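Long-range contact in cyclodipeptide synthase, BtCDPS (Bacillus thermoamylovorans, PDB 6ZTU), which probably transfers aminoacyl groups as a member of the cyclodipeptide synthase family, whose enzymes join two amino acids delivered on tRNAs into a cyclic dipeptide: residues F184-L198 and Y216-L228. Sequence-based numbering, arbitrary orientation.
Sequences FLSGASILGYKESVL and YIKMSDNQGYIIL
Strands 196-200 and 223-229 are the adjacent parallel strands of a beta-alpha-beta unit of the Rossmann-like cyclodipeptide synthase fold, connected through helix 205-211; S196, V197 and L198 pair in register with Q223, G224 and Y225. S196 bonds N222 O and G224 N, and L198 bonds G224 O and I226 N, each spanning two residues of the other strand, while the V197 backbone pairs with H28 and L30 on the next strand. Helix 167-191 is kinked at A188, whose N has no bond to the preceding turn and donates to Q223 OE1 (2.8 Å, 170° at the hydrogen). Q223 reaches it with CG anti to its backbone N (chi1 -173°) and a bend at chi2. Its NE2 is held by two waters, one shared with F184 O and G224 O, the other with S196 OG, which also bonds H28. Just before the kink, L185 O accepts S220 N at 2.8 Å, while the OG atoms of S186 and S220 meet at 2.8 Å. F184, which lines the hexanediol pocket, has L198 CD2 3.6 Å above its ring centre and its CE2 4.1 Å from Y225 CE1. At the helix's far end, N222 ND2 bridges S189 OG and K194 O, both in its amide plane, reaching K194 O at 3.0 Å from above the carbonyl plane.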
# COMPACT_ATOMS: atom_id res chain seq x y z
N PHE A 184 -1.03 6.59 0.00
CA PHE A 184 -0.47 6.87 -1.31
C PHE A 184 -0.34 8.37 -1.55
O PHE A 184 0.58 8.82 -2.23
CB PHE A 184 -1.36 6.31 -2.43
CG PHE A 184 -1.42 4.80 -2.53
CD1 PHE A 184 -2.00 4.03 -1.53
CD2 PHE A 184 -0.97 4.16 -3.68
CE1 PHE A 184 -2.09 2.65 -1.66
CE2 PHE A 184 -1.07 2.77 -3.83
CZ PHE A 184 -1.63 2.02 -2.81
N LEU A 185 -1.31 9.14 -1.06
CA LEU A 185 -1.40 10.56 -1.36
C LEU A 185 -0.58 11.41 -0.40
O LEU A 185 -0.00 12.43 -0.81
CB LEU A 185 -2.85 11.03 -1.31
CG LEU A 185 -3.80 10.37 -2.31
CD1 LEU A 185 -5.24 10.73 -1.99
CD2 LEU A 185 -3.41 10.81 -3.72
N SER A 186 -0.52 11.00 0.87
CA SER A 186 0.03 11.88 1.91
C SER A 186 0.65 11.10 3.07
O SER A 186 0.59 11.57 4.22
CB SER A 186 -1.07 12.80 2.47
OG SER A 186 -1.70 13.56 1.43
N GLY A 187 1.27 9.94 2.81
CA GLY A 187 1.79 9.13 3.90
C GLY A 187 2.81 9.84 4.78
O GLY A 187 2.79 9.69 6.00
N ALA A 188 3.72 10.61 4.17
CA ALA A 188 4.72 11.33 4.96
C ALA A 188 4.05 12.26 5.96
O ALA A 188 4.42 12.28 7.15
CB ALA A 188 5.66 12.12 4.05
N SER A 189 3.07 13.03 5.50
CA SER A 189 2.42 14.00 6.37
C SER A 189 1.55 13.33 7.41
O SER A 189 1.45 13.82 8.55
CB SER A 189 1.61 14.98 5.54
OG SER A 189 2.46 15.87 4.85
N ILE A 190 0.90 12.21 7.06
CA ILE A 190 0.14 11.45 8.06
C ILE A 190 1.05 10.96 9.18
O ILE A 190 0.72 11.06 10.37
CB ILE A 190 -0.60 10.27 7.39
CG1 ILE A 190 -1.70 10.77 6.47
CG2 ILE A 190 -1.16 9.30 8.46
CD1 ILE A 190 -2.22 9.66 5.55
N LEU A 191 2.21 10.41 8.81
CA LEU A 191 3.09 9.81 9.81
C LEU A 191 3.96 10.83 10.53
O LEU A 191 4.40 10.57 11.66
CB LEU A 191 3.98 8.75 9.15
CG LEU A 191 3.26 7.48 8.69
CD1 LEU A 191 4.11 6.79 7.62
CD2 LEU A 191 3.03 6.55 9.87
N GLY A 192 4.22 11.98 9.92
CA GLY A 192 5.03 13.01 10.53
C GLY A 192 6.47 13.05 10.07
O GLY A 192 7.34 13.51 10.83
N TYR A 193 6.77 12.59 8.85
CA TYR A 193 8.10 12.74 8.27
C TYR A 193 8.11 13.90 7.28
O TYR A 193 7.07 14.30 6.74
CB TYR A 193 8.54 11.44 7.58
CG TYR A 193 8.71 10.36 8.60
CD1 TYR A 193 9.88 10.26 9.34
CD2 TYR A 193 7.67 9.48 8.88
CE1 TYR A 193 10.02 9.30 10.31
CE2 TYR A 193 7.81 8.51 9.86
CZ TYR A 193 8.99 8.42 10.57
OH TYR A 193 9.14 7.47 11.55
N LYS A 194 9.30 14.49 7.09
CA LYS A 194 9.43 15.62 6.18
C LYS A 194 8.99 15.26 4.77
O LYS A 194 8.41 16.09 4.06
CB LYS A 194 10.88 16.10 6.16
CG LYS A 194 11.06 17.41 5.43
CD LYS A 194 12.25 17.38 4.48
CE LYS A 194 13.55 17.22 5.22
NZ LYS A 194 14.73 17.64 4.39
N GLU A 195 9.28 14.02 4.36
CA GLU A 195 8.94 13.52 3.04
C GLU A 195 9.05 12.00 3.08
O GLU A 195 9.68 11.44 3.98
CB GLU A 195 9.87 14.11 1.96
CG GLU A 195 11.31 13.66 2.17
CD GLU A 195 12.33 14.50 1.41
OE1 GLU A 195 11.97 15.14 0.40
OE2 GLU A 195 13.50 14.49 1.84
N SER A 196 8.43 11.33 2.10
CA SER A 196 8.44 9.87 2.12
C SER A 196 8.13 9.34 0.72
O SER A 196 7.48 10.03 -0.07
CB SER A 196 7.40 9.32 3.10
OG SER A 196 7.34 7.91 3.06
N VAL A 197 8.58 8.13 0.44
CA VAL A 197 8.09 7.38 -0.71
C VAL A 197 7.38 6.14 -0.19
O VAL A 197 7.92 5.42 0.66
CB VAL A 197 9.19 6.99 -1.71
CG1 VAL A 197 9.64 8.20 -2.54
CG2 VAL A 197 10.39 6.36 -1.02
N LEU A 198 6.18 5.87 -0.71
CA LEU A 198 5.57 4.56 -0.56
C LEU A 198 6.16 3.63 -1.61
O LEU A 198 6.30 4.02 -2.77
CB LEU A 198 4.05 4.66 -0.73
CG LEU A 198 3.25 3.37 -0.85
CD1 LEU A 198 3.32 2.59 0.48
CD2 LEU A 198 1.80 3.70 -1.21
N TYR A 216 -8.74 16.70 -9.13
CA TYR A 216 -8.54 17.61 -8.02
C TYR A 216 -7.86 16.91 -6.86
O TYR A 216 -7.26 17.59 -6.02
CB TYR A 216 -9.86 18.24 -7.59
CG TYR A 216 -10.36 19.25 -8.62
CD1 TYR A 216 -9.56 20.32 -9.00
CD2 TYR A 216 -11.61 19.11 -9.20
CE1 TYR A 216 -10.00 21.24 -9.93
CE2 TYR A 216 -12.05 20.03 -10.13
CZ TYR A 216 -11.24 21.08 -10.50
OH TYR A 216 -11.67 22.00 -11.43
N ILE A 217 -7.91 15.58 -6.83
CA ILE A 217 -7.07 14.80 -5.92
C ILE A 217 -5.62 14.92 -6.36
O ILE A 217 -5.28 14.63 -7.51
CB ILE A 217 -7.51 13.32 -5.91
CG1 ILE A 217 -8.86 13.15 -5.20
CG2 ILE A 217 -6.43 12.42 -5.27
CD1 ILE A 217 -8.75 13.06 -3.70
N LYS A 218 -4.74 15.32 -5.43
CA LYS A 218 -3.31 15.45 -5.68
C LYS A 218 -2.52 14.71 -4.61
O LYS A 218 -2.96 14.60 -3.46
CB LYS A 218 -2.85 16.91 -5.68
CG LYS A 218 -3.23 17.72 -6.90
CD LYS A 218 -2.67 19.14 -6.78
CE LYS A 218 -1.16 19.14 -6.92
NZ LYS A 218 -0.67 20.45 -7.43
N MET A 219 -1.34 14.22 -4.99
CA MET A 219 -0.39 13.81 -3.98
C MET A 219 0.20 15.04 -3.31
O MET A 219 0.37 16.10 -3.93
CB MET A 219 0.73 12.97 -4.60
CG MET A 219 0.26 11.60 -5.08
SD MET A 219 1.47 10.76 -6.08
CE MET A 219 2.75 10.46 -4.85
N SER A 220 0.49 14.92 -2.02
CA SER A 220 1.23 15.97 -1.33
C SER A 220 2.60 16.17 -1.97
O SER A 220 3.22 15.23 -2.48
CB SER A 220 1.40 15.62 0.15
OG SER A 220 0.14 15.56 0.79
N ASP A 221 3.08 17.42 -1.92
CA ASP A 221 4.35 17.78 -2.54
C ASP A 221 5.52 17.00 -1.97
O ASP A 221 6.55 16.85 -2.64
CB ASP A 221 4.62 19.27 -2.36
CG ASP A 221 3.72 20.14 -3.19
OD1 ASP A 221 3.11 19.63 -4.16
OD2 ASP A 221 3.62 21.35 -2.87
N ASN A 222 5.40 16.53 -0.73
CA ASN A 222 6.45 15.78 -0.05
C ASN A 222 6.22 14.27 -0.09
O ASN A 222 6.84 13.54 0.68
CB ASN A 222 6.56 16.23 1.42
CG ASN A 222 5.32 15.88 2.22
OD1 ASN A 222 4.25 15.66 1.65
ND2 ASN A 222 5.46 15.85 3.55
N GLN A 223 5.34 13.81 -0.98
CA GLN A 223 4.99 12.40 -1.09
C GLN A 223 5.41 11.87 -2.46
O GLN A 223 5.13 12.52 -3.47
CB GLN A 223 3.48 12.21 -0.87
CG GLN A 223 3.05 10.74 -0.82
CD GLN A 223 3.57 10.04 0.43
OE1 GLN A 223 3.98 10.70 1.39
NE2 GLN A 223 3.55 8.72 0.43
N GLY A 224 6.06 10.70 -2.48
CA GLY A 224 6.40 10.03 -3.72
C GLY A 224 5.96 8.58 -3.69
O GLY A 224 5.53 8.04 -2.66
N TYR A 225 6.08 7.94 -4.85
CA TYR A 225 5.77 6.52 -5.03
C TYR A 225 6.89 5.90 -5.84
O TYR A 225 7.30 6.47 -6.85
CB TYR A 225 4.44 6.34 -5.76
CG TYR A 225 4.00 4.89 -5.93
CD1 TYR A 225 3.18 4.28 -4.99
CD2 TYR A 225 4.40 4.14 -7.05
CE1 TYR A 225 2.77 2.95 -5.15
CE2 TYR A 225 4.00 2.80 -7.20
CZ TYR A 225 3.17 2.22 -6.26
OH TYR A 225 2.76 0.90 -6.40
N ILE A 226 7.39 4.74 -5.41
CA ILE A 226 8.43 4.05 -6.17
C ILE A 226 8.05 2.60 -6.39
O ILE A 226 7.47 1.95 -5.51
CB ILE A 226 9.83 4.14 -5.50
CG1 ILE A 226 9.82 3.52 -4.09
CG2 ILE A 226 10.33 5.58 -5.50
CD1 ILE A 226 11.18 3.48 -3.46
N ILE A 227 8.42 2.09 -7.56
CA ILE A 227 8.31 0.67 -7.86
C ILE A 227 9.64 0.02 -7.54
O ILE A 227 10.70 0.49 -7.98
CB ILE A 227 7.96 0.45 -9.35
CG1 ILE A 227 6.64 1.11 -9.71
CG2 ILE A 227 7.92 -1.05 -9.66
CD1 ILE A 227 6.48 1.27 -11.23
N LEU A 228 9.60 -1.06 -6.77
CA LEU A 228 10.79 -1.85 -6.46
C LEU A 228 10.84 -3.04 -7.41
O LEU A 228 9.95 -3.90 -7.39
CB LEU A 228 10.76 -2.34 -5.02
CG LEU A 228 10.58 -1.26 -3.96
CD1 LEU A 228 10.57 -1.92 -2.59
CD2 LEU A 228 11.68 -0.22 -4.08
O HOH W 1 2.89 7.44 -2.18
O HOH W 2 -3.60 14.45 -0.53
O HOH W 3 2.82 13.36 2.56
O HOH W 4 0.97 17.34 3.12
O HOH W 5 4.79 7.39 2.85